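Local coordinates for protein quinone oxidoreductase (PDB 3TQH) that binds NADPH and probably reduces quinones with it, as a member of the medium-chain dehydrogenase/reductase superfamily, at residues L142-Q147 with F264-Q269; D217-L222 with G239-V244. All coordinates share one frame; numbering follows the deposited sequence.

Interaction 1: residues L142-Q147 with F264-Q269. With NDP (NADPH dihydro-nicotinamide-adenine-dinucleotide phosphate), chain B.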
loop_
_atom_site.group_PDB
_atom_site.type_symbol
_atom_site.label_atom_id
_atom_site.label_comp_id
_atom_site.label_asym_id
_atom_site.label_seq_id
_atom_site.Cartn_x
_atom_site.Cartn_y
_atom_site.Cartn_z
ATOM N N LEU A 142 -5.304 -2.988 -7.234
ATOM C CA LEU A 142 -5.687 -3.120 -8.641
ATOM C C LEU A 142 -4.858 -4.172 -9.373
ATOM O O LEU A 142 -5.396 -5.034 -10.070
ATOM C CB LEU A 142 -5.547 -1.770 -9.350
ATOM C CG LEU A 142 -6.126 -1.633 -10.759
ATOM C CD1 LEU A 142 -7.605 -2.061 -10.809
ATOM C CD2 LEU A 142 -5.954 -0.198 -11.253
ATOM N N GLN A 143 -3.544 -4.100 -9.206
ATOM C CA GLN A 143 -2.635 -5.007 -9.896
ATOM C C GLN A 143 -2.752 -6.449 -9.402
ATOM O O GLN A 143 -2.506 -7.382 -10.161
ATOM C CB GLN A 143 -1.203 -4.495 -9.792
ATOM C CG GLN A 143 -0.988 -3.206 -10.585
ATOM C CD GLN A 143 0.328 -2.519 -10.274
ATOM O OE1 GLN A 143 1.196 -3.078 -9.607
ATOM N NE2 GLN A 143 0.481 -1.301 -10.765
ATOM N N ALA A 144 -3.163 -6.629 -8.148
ATOM C CA ALA A 144 -3.445 -7.962 -7.620
ATOM C C ALA A 144 -4.692 -8.538 -8.282
ATOM O O ALA A 144 -4.689 -9.686 -8.737
ATOM C CB ALA A 144 -3.617 -7.920 -6.116
ATOM N N LEU A 145 -5.750 -7.737 -8.354
ATOM C CA LEU A 145 -6.978 -8.162 -9.018
ATOM C C LEU A 145 -6.741 -8.473 -10.496
ATOM O O LEU A 145 -7.307 -9.439 -11.013
ATOM C CB LEU A 145 -8.094 -7.119 -8.837
ATOM C CG LEU A 145 -8.667 -7.045 -7.413
ATOM C CD1 LEU A 145 -9.609 -5.859 -7.235
ATOM C CD2 LEU A 145 -9.392 -8.356 -7.037
ATOM N N ASN A 146 -5.904 -7.666 -11.161
ATOM C CA ASN A 146 -5.530 -7.897 -12.569
ATOM C C ASN A 146 -4.690 -9.161 -12.759
ATOM O O ASN A 146 -4.902 -9.909 -13.703
ATOM C CB ASN A 146 -4.748 -6.712 -13.150
ATOM C CG ASN A 146 -5.617 -5.484 -13.425
ATOM O OD1 ASN A 146 -6.847 -5.516 -13.315
ATOM N ND2 ASN A 146 -4.962 -4.388 -13.791
ATOM N N GLN A 147 -3.724 -9.391 -11.879
ATOM C CA GLN A 147 -2.936 -10.630 -11.927
ATOM C C GLN A 147 -3.845 -11.872 -11.811
ATOM O O GLN A 147 -3.619 -12.883 -12.484
ATOM C CB GLN A 147 -1.869 -10.630 -10.826
ATOM C CG GLN A 147 -0.980 -11.867 -10.797
ATOM C CD GLN A 147 -0.074 -11.978 -12.013
ATOM O OE1 GLN A 147 -0.370 -12.708 -12.968
ATOM N NE2 GLN A 147 1.036 -11.248 -11.985
ATOM N N PHE A 264 0.765 -16.706 -7.880
ATOM C CA PHE A 264 1.546 -15.544 -8.275
ATOM C C PHE A 264 1.996 -14.781 -7.035
ATOM O O PHE A 264 1.299 -14.762 -6.019
ATOM C CB PHE A 264 0.699 -14.593 -9.132
ATOM C CG PHE A 264 0.315 -15.150 -10.472
ATOM C CD1 PHE A 264 1.244 -15.210 -11.504
ATOM C CD2 PHE A 264 -0.980 -15.599 -10.707
ATOM C CE1 PHE A 264 0.893 -15.723 -12.750
ATOM C CE2 PHE A 264 -1.344 -16.108 -11.952
ATOM C CZ PHE A 264 -0.408 -16.170 -12.977
ATOM N N GLY A 265 3.168 -14.161 -7.131
ATOM C CA GLY A 265 3.551 -13.104 -6.214
ATOM C C GLY A 265 3.058 -11.789 -6.791
ATOM O O GLY A 265 2.357 -11.766 -7.806
ATOM N N LEU A 266 3.420 -10.690 -6.143
ATOM C CA LEU A 266 3.125 -9.363 -6.659
ATOM C C LEU A 266 4.182 -8.383 -6.182
ATOM O O LEU A 266 4.477 -8.317 -4.985
ATOM C CB LEU A 266 1.745 -8.885 -6.199
ATOM C CG LEU A 266 1.195 -7.695 -6.992
ATOM C CD1 LEU A 266 0.490 -8.193 -8.245
ATOM C CD2 LEU A 266 0.249 -6.843 -6.159
ATOM N N LEU A 267 4.757 -7.646 -7.133
ATOM C CA LEU A 267 5.583 -6.478 -6.845
ATOM C C LEU A 267 4.903 -5.266 -7.469
ATOM O O LEU A 267 4.843 -5.136 -8.699
ATOM C CB LEU A 267 6.987 -6.646 -7.420
ATOM C CG LEU A 267 7.918 -7.611 -6.674
ATOM C CD1 LEU A 267 9.085 -8.016 -7.565
ATOM C CD2 LEU A 267 8.415 -6.992 -5.367
ATOM N N LYS A 268 4.370 -4.396 -6.611
ATOM C CA LYS A 268 3.708 -3.169 -7.037
ATOM C C LYS A 268 4.611 -2.349 -7.950
ATOM O O LYS A 268 5.745 -2.040 -7.594
ATOM C CB LYS A 268 3.316 -2.328 -5.814
ATOM C CG LYS A 268 2.777 -0.924 -6.149
ATOM C CD LYS A 268 3.233 0.110 -5.129
ATOM C CE LYS A 268 4.707 0.467 -5.257
ATOM N NZ LYS A 268 5.282 0.926 -3.944
ATOM N N GLN A 269 4.096 -2.010 -9.128
ATOM C CA GLN A 269 4.787 -1.128 -10.059
ATOM C C GLN A 269 4.024 0.189 -10.184
ATOM O O GLN A 269 2.794 0.210 -10.087
ATOM C CB GLN A 269 4.884 -1.781 -11.440
ATOM C CG GLN A 269 5.705 -3.056 -11.491
ATOM C CD GLN A 269 5.709 -3.671 -12.882
ATOM O OE1 GLN A 269 5.975 -2.989 -13.876
ATOM N NE2 GLN A 269 5.413 -4.964 -12.960
HETATM P PA NDP B . -2.437 -3.378 6.738
HETATM O O1A NDP B . -1.581 -3.193 7.926
HETATM O O2A NDP B . -3.106 -2.121 6.352
HETATM O O5B NDP B . -3.556 -4.494 7.029
HETATM C C5B NDP B . -4.186 -4.521 8.295
HETATM C C4B NDP B . -5.395 -5.442 8.251
HETATM O O4B NDP B . -4.962 -6.784 8.318
HETATM C C3B NDP B . -6.368 -5.252 9.407
HETATM O O3B NDP B . -7.544 -4.626 8.940
HETATM C C2B NDP B . -6.640 -6.656 9.939
HETATM O O2B NDP B . -8.016 -6.945 10.048
HETATM C C1B NDP B . -5.994 -7.551 8.895
HETATM N N9A NDP B . -5.424 -8.799 9.423
HETATM C C8A NDP B . -4.383 -8.924 10.310
HETATM N N7A NDP B . -4.150 -10.236 10.517
HETATM C C5A NDP B . -5.022 -10.950 9.776
HETATM C C6A NDP B . -5.210 -12.317 9.631
HETATM N N6A NDP B . -4.441 -13.159 10.301
HETATM N N1A NDP B . -6.200 -12.783 8.795
HETATM C C2A NDP B . -6.994 -11.881 8.103
HETATM N N3A NDP B . -6.803 -10.517 8.241
HETATM C C4A NDP B . -5.829 -10.061 9.075
HETATM O O3 NDP B . -1.584 -3.989 5.516
HETATM P PN NDP B . -1.709 -3.599 3.954
HETATM O O1N NDP B . -1.111 -2.264 3.743
HETATM O O2N NDP B . -3.054 -3.867 3.425
HETATM O O5D NDP B . -0.700 -4.686 3.335
HETATM C C5D NDP B . -0.859 -6.071 3.573
HETATM C C4D NDP B . 0.433 -6.805 3.230
HETATM O O4D NDP B . 0.744 -6.631 1.861
HETATM C C3D NDP B . 1.609 -6.272 4.036
HETATM O O3D NDP B . 2.365 -7.352 4.533
HETATM C C2D NDP B . 2.393 -5.439 3.045
HETATM O O2D NDP B . 3.776 -5.391 3.346
HETATM C C1D NDP B . 2.070 -6.141 1.722
HETATM N N1N NDP B . 2.173 -5.290 0.514
HETATM C C2N NDP B . 2.908 -5.769 -0.542
HETATM C C3N NDP B . 3.115 -5.024 -1.701
HETATM C C7N NDP B . 3.921 -5.563 -2.846
HETATM O O7N NDP B . 4.104 -4.750 -3.985
HETATM N N7N NDP B . 4.453 -6.782 -2.765
HETATM C C4N NDP B . 2.509 -3.651 -1.778
HETATM C C5N NDP B . 1.710 -3.192 -0.600
HETATM C C6N NDP B . 1.580 -4.047 0.491
HETATM P P2B NDP B . -8.731 -7.076 11.486
HETATM O O1X NDP B . -10.223 -7.091 11.271
HETATM O O2X NDP B . -8.373 -5.893 12.353
HETATM O O3X NDP B . -8.330 -8.343 12.191
HETATM O O HOH W 1 2.341 -5.242 -10.553
#
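The side-chain amide of Gln143 pairs with the backbone of Gln269 much as a residue of an antiparallel strand would, through both of its polar atoms. NE2 gives a nearly straight hydrogen bond to Gln269 O at 2.8 Å, while Gln269 N donates to OE1 at 3.1 Å, in the carbonyl plane and on a lone pair. Beyond CG the Gln143 chain runs extended (chi2 168°), which carries the amide from the helix to the loop. A water donates to OE1 and to Leu267 O, bridging the two, and NE2 has a further partner in Glu274 OE1, so the rotation of the amide is well fixed.

The loop steadied in this way leaves the last strand of the Rossmann-type sheet and holds the nicotinamide end of NADPH. The carboxamide is read by the backbone on both its polar atoms, with a straighter bond from Lys268 N to O7N and a bent one from N7N to Leu266 O at 2.7 Å.

Closer to the strand the contact is one of packing. Leu266 sets CD2 against Ala144 CB at 4.0 Å, an apolar pair, and CD1 against the backbone carbonyl of Gln143. At the helix end Gln147, bent at chi2 (67°), lays its amide over one face of the Phe264 ring, the two planes 17° apart; OE1 sits 3.2 Å above the plane, over the ring centre.

Interaction 2: residues D217-L222 with G239-V244; sequences DAVIDL and GCIVSV. With NDP (NADPH dihydro-nicotinamide-adenine-dinucleotide phosphate), chain B.
Gly239 starts the second strand against Asp217, its CA close to the Asp217 carbonyl oxygen where the two chains draw together. Cys240 then donates its N to that same oxygen and returns its own O to Val219 N at 3.1 Å, the alternation expected of neighbouring parallel strands; the axes here diverge by only 8°. Ile241 lies side by side with Val219, CG1 to Val219 CB at 3.9 Å. With CG1 anti to the backbone N (chi1 -180°) and the chain extended beyond it, Ile241 also carries CD1 along the face to Asp221 CB. Val242 turns to the other face, where its CB meets Ile220 CD1 at 4.3 Å, while its backbone bonds twice to that strand: N to Val219 O at 2.9 Å, and O from Asp221 N.

Ser243 is back on the face of Ile241, and its OG donates to Asp221 OD2; the 2.5 Å separation is very short and its exact value doubtful. The other carboxylate oxygen, OD1, accepts from Val223 N and Gly224 N, so Asp221 ties the neighbouring strand to the turn that follows its own. Val244 closes the pairing with a bond from N to Asp221 O. Its CG2 packs on Leu222 CD2 at 3.5 Å, CG1 lies against the nicotinamide ring at C2N, and its O accepts from the carboxamide N7N at 2.9 Å. Parallel strands whose C-terminal ends open onto a dinucleotide in this manner are the hallmark of the Rossmann fold.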
loop_
_atom_site.group_PDB
_atom_site.type_symbol
_atom_site.label_atom_id
_atom_site.label_comp_id
_atom_site.label_asym_id
_atom_site.label_seq_id
_atom_site.Cartn_x
_atom_site.Cartn_y
_atom_site.Cartn_z
ATOM N N ASP A 217 -12.446 -18.676 -7.181
ATOM C CA ASP A 217 -11.692 -18.427 -8.422
ATOM C C ASP A 217 -10.356 -17.714 -8.175
ATOM O O ASP A 217 -9.393 -17.932 -8.899
ATOM C CB ASP A 217 -12.526 -17.607 -9.411
ATOM C CG ASP A 217 -13.782 -18.328 -9.854
ATOM O OD1 ASP A 217 -13.698 -19.188 -10.762
ATOM O OD2 ASP A 217 -14.862 -18.029 -9.298
ATOM N N ALA A 218 -10.302 -16.848 -7.172
ATOM C CA ALA A 218 -9.062 -16.156 -6.847
ATOM C C ALA A 218 -8.980 -15.855 -5.364
ATOM O O ALA A 218 -9.981 -15.552 -4.732
ATOM C CB ALA A 218 -8.936 -14.871 -7.650
ATOM N N VAL A 219 -7.775 -15.969 -4.820
ATOM C CA VAL A 219 -7.485 -15.537 -3.471
ATOM C C VAL A 219 -6.499 -14.386 -3.570
ATOM O O VAL A 219 -5.406 -14.571 -4.092
ATOM C CB VAL A 219 -6.841 -16.666 -2.644
ATOM C CG1 VAL A 219 -6.351 -16.131 -1.288
ATOM C CG2 VAL A 219 -7.817 -17.856 -2.478
ATOM N N ILE A 220 -6.896 -13.200 -3.106
ATOM C CA ILE A 220 -5.963 -12.097 -2.933
ATOM C C ILE A 220 -5.445 -12.192 -1.506
ATOM O O ILE A 220 -6.088 -11.725 -0.561
ATOM C CB ILE A 220 -6.602 -10.716 -3.178
ATOM C CG1 ILE A 220 -7.372 -10.690 -4.513
ATOM C CG2 ILE A 220 -5.527 -9.642 -3.174
ATOM C CD1 ILE A 220 -6.555 -11.147 -5.722
ATOM N N ASP A 221 -4.292 -12.835 -1.356
ATOM C CA ASP A 221 -3.731 -13.117 -0.043
ATOM C C ASP A 221 -2.864 -11.944 0.411
ATOM O O ASP A 221 -1.748 -11.750 -0.085
ATOM C CB ASP A 221 -2.910 -14.408 -0.076
ATOM C CG ASP A 221 -2.066 -14.590 1.163
ATOM O OD1 ASP A 221 -2.536 -14.217 2.260
ATOM O OD2 ASP A 221 -0.929 -15.103 1.049
ATOM N N LEU A 222 -3.388 -11.164 1.351
ATOM C CA LEU A 222 -2.679 -10.005 1.874
ATOM C C LEU A 222 -2.067 -10.262 3.252
ATOM O O LEU A 222 -1.587 -9.332 3.888
ATOM C CB LEU A 222 -3.620 -8.801 1.913
ATOM C CG LEU A 222 -4.140 -8.366 0.536
ATOM C CD1 LEU A 222 -5.345 -7.458 0.680
ATOM C CD2 LEU A 222 -3.026 -7.686 -0.267
ATOM N N GLY A 239 -8.463 -21.950 -10.448
ATOM C CA GLY A 239 -8.249 -20.760 -9.639
ATOM C C GLY A 239 -6.781 -20.457 -9.413
ATOM O O GLY A 239 -5.918 -21.315 -9.612
ATOM N N CYS A 240 -6.503 -19.228 -8.995
ATOM C CA CYS A 240 -5.142 -18.811 -8.689
ATOM C C CYS A 240 -5.088 -18.001 -7.401
ATOM O O CYS A 240 -6.054 -17.339 -7.028
ATOM C CB CYS A 240 -4.563 -17.984 -9.833
ATOM S SG CYS A 240 -5.396 -16.406 -10.057
ATOM N N ILE A 241 -3.946 -18.074 -6.728
ATOM C CA ILE A 241 -3.689 -17.266 -5.544
ATOM C C ILE A 241 -2.612 -16.226 -5.872
ATOM O O ILE A 241 -1.580 -16.541 -6.470
ATOM C CB ILE A 241 -3.291 -18.144 -4.322
ATOM C CG1 ILE A 241 -3.027 -17.281 -3.085
ATOM C CG2 ILE A 241 -2.076 -19.033 -4.630
ATOM C CD1 ILE A 241 -2.707 -18.095 -1.844
ATOM N N VAL A 242 -2.896 -14.977 -5.509
ATOM C CA VAL A 242 -1.933 -13.889 -5.581
ATOM C C VAL A 242 -1.521 -13.558 -4.156
ATOM O O VAL A 242 -2.269 -12.912 -3.415
ATOM C CB VAL A 242 -2.530 -12.646 -6.254
ATOM C CG1 VAL A 242 -1.495 -11.541 -6.328
ATOM C CG2 VAL A 242 -3.041 -12.999 -7.649
ATOM N N SER A 243 -0.335 -14.020 -3.770
ATOM C CA SER A 243 0.173 -13.792 -2.426
ATOM C C SER A 243 1.054 -12.553 -2.430
ATOM O O SER A 243 2.138 -12.562 -3.006
ATOM C CB SER A 243 0.938 -15.019 -1.921
ATOM O OG SER A 243 1.026 -14.998 -0.505
ATOM N N VAL A 244 0.571 -11.495 -1.774
ATOM C CA VAL A 244 1.110 -10.137 -1.919
ATOM C C VAL A 244 2.338 -9.819 -1.037
ATOM O O VAL A 244 3.249 -9.129 -1.499
ATOM C CB VAL A 244 -0.019 -9.083 -1.704
ATOM C CG1 VAL A 244 0.527 -7.656 -1.700
ATOM C CG2 VAL A 244 -1.087 -9.237 -2.781
HETATM P PA NDP B . -2.437 -3.378 6.738
HETATM O O1A NDP B . -1.581 -3.193 7.926
HETATM O O2A NDP B . -3.106 -2.121 6.352
HETATM O O5B NDP B . -3.556 -4.494 7.029
HETATM C C5B NDP B . -4.186 -4.521 8.295
HETATM C C4B NDP B . -5.395 -5.442 8.251
HETATM O O4B NDP B . -4.962 -6.784 8.318
HETATM C C3B NDP B . -6.368 -5.252 9.407
HETATM O O3B NDP B . -7.544 -4.626 8.940
HETATM C C2B NDP B . -6.640 -6.656 9.939
HETATM O O2B NDP B . -8.016 -6.945 10.048
HETATM C C1B NDP B . -5.994 -7.551 8.895
HETATM N N9A NDP B . -5.424 -8.799 9.423
HETATM C C8A NDP B . -4.383 -8.924 10.310
HETATM N N7A NDP B . -4.150 -10.236 10.517
HETATM C C5A NDP B . -5.022 -10.950 9.776
HETATM C C6A NDP B . -5.210 -12.317 9.631
HETATM N N6A NDP B . -4.441 -13.159 10.301
HETATM N N1A NDP B . -6.200 -12.783 8.795
HETATM C C2A NDP B . -6.994 -11.881 8.103
HETATM N N3A NDP B . -6.803 -10.517 8.241
HETATM C C4A NDP B . -5.829 -10.061 9.075
HETATM O O3 NDP B . -1.584 -3.989 5.516
HETATM P PN NDP B . -1.709 -3.599 3.954
HETATM O O1N NDP B . -1.111 -2.264 3.743
HETATM O O2N NDP B . -3.054 -3.867 3.425
HETATM O O5D NDP B . -0.700 -4.686 3.335
HETATM C C5D NDP B . -0.859 -6.071 3.573
HETATM C C4D NDP B . 0.433 -6.805 3.230
HETATM O O4D NDP B . 0.744 -6.631 1.861
HETATM C C3D NDP B . 1.609 -6.272 4.036
HETATM O O3D NDP B . 2.365 -7.352 4.533
HETATM C C2D NDP B . 2.393 -5.439 3.045
HETATM O O2D NDP B . 3.776 -5.391 3.346
HETATM C C1D NDP B . 2.070 -6.141 1.722
HETATM N N1N NDP B . 2.173 -5.290 0.514
HETATM C C2N NDP B . 2.908 -5.769 -0.542
HETATM C C3N NDP B . 3.115 -5.024 -1.701
HETATM C C7N NDP B . 3.921 -5.563 -2.846
HETATM O O7N NDP B . 4.104 -4.750 -3.985
HETATM N N7N NDP B . 4.453 -6.782 -2.765
HETATM C C4N NDP B . 2.509 -3.651 -1.778
HETATM C C5N NDP B . 1.710 -3.192 -0.600
HETATM C C6N NDP B . 1.580 -4.047 0.491
HETATM P P2B NDP B . -8.731 -7.076 11.486
HETATM O O1X NDP B . -10.223 -7.091 11.271
HETATM O O2X NDP B . -8.373 -5.893 12.353
HETATM O O3X NDP B . -8.330 -8.343 12.191
#

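In the fold
Interaction 2 lies in the buried core of the Rossmann-type sheet, whereas interaction 1 is partly buried and joins helix 135-147 to the loop after the edge strand 262-264. They meet directly: the backbone of Phe264 pairs with Ile241 and Ser243, making residues 262-264 the next parallel strand beyond 239-243, and Ala144 O packs on Ile220 and Val242, so the same helix covers one face of the sheet. In interaction 2 regular backbone bonds and aliphatic neighbours dominate, with one polar side-chain pair; interaction 1 depends on glutamine amides, water and a ring. Both reach the nicotinamide end, and Val244 and Leu266 share the carboxamide nitrogen N7N.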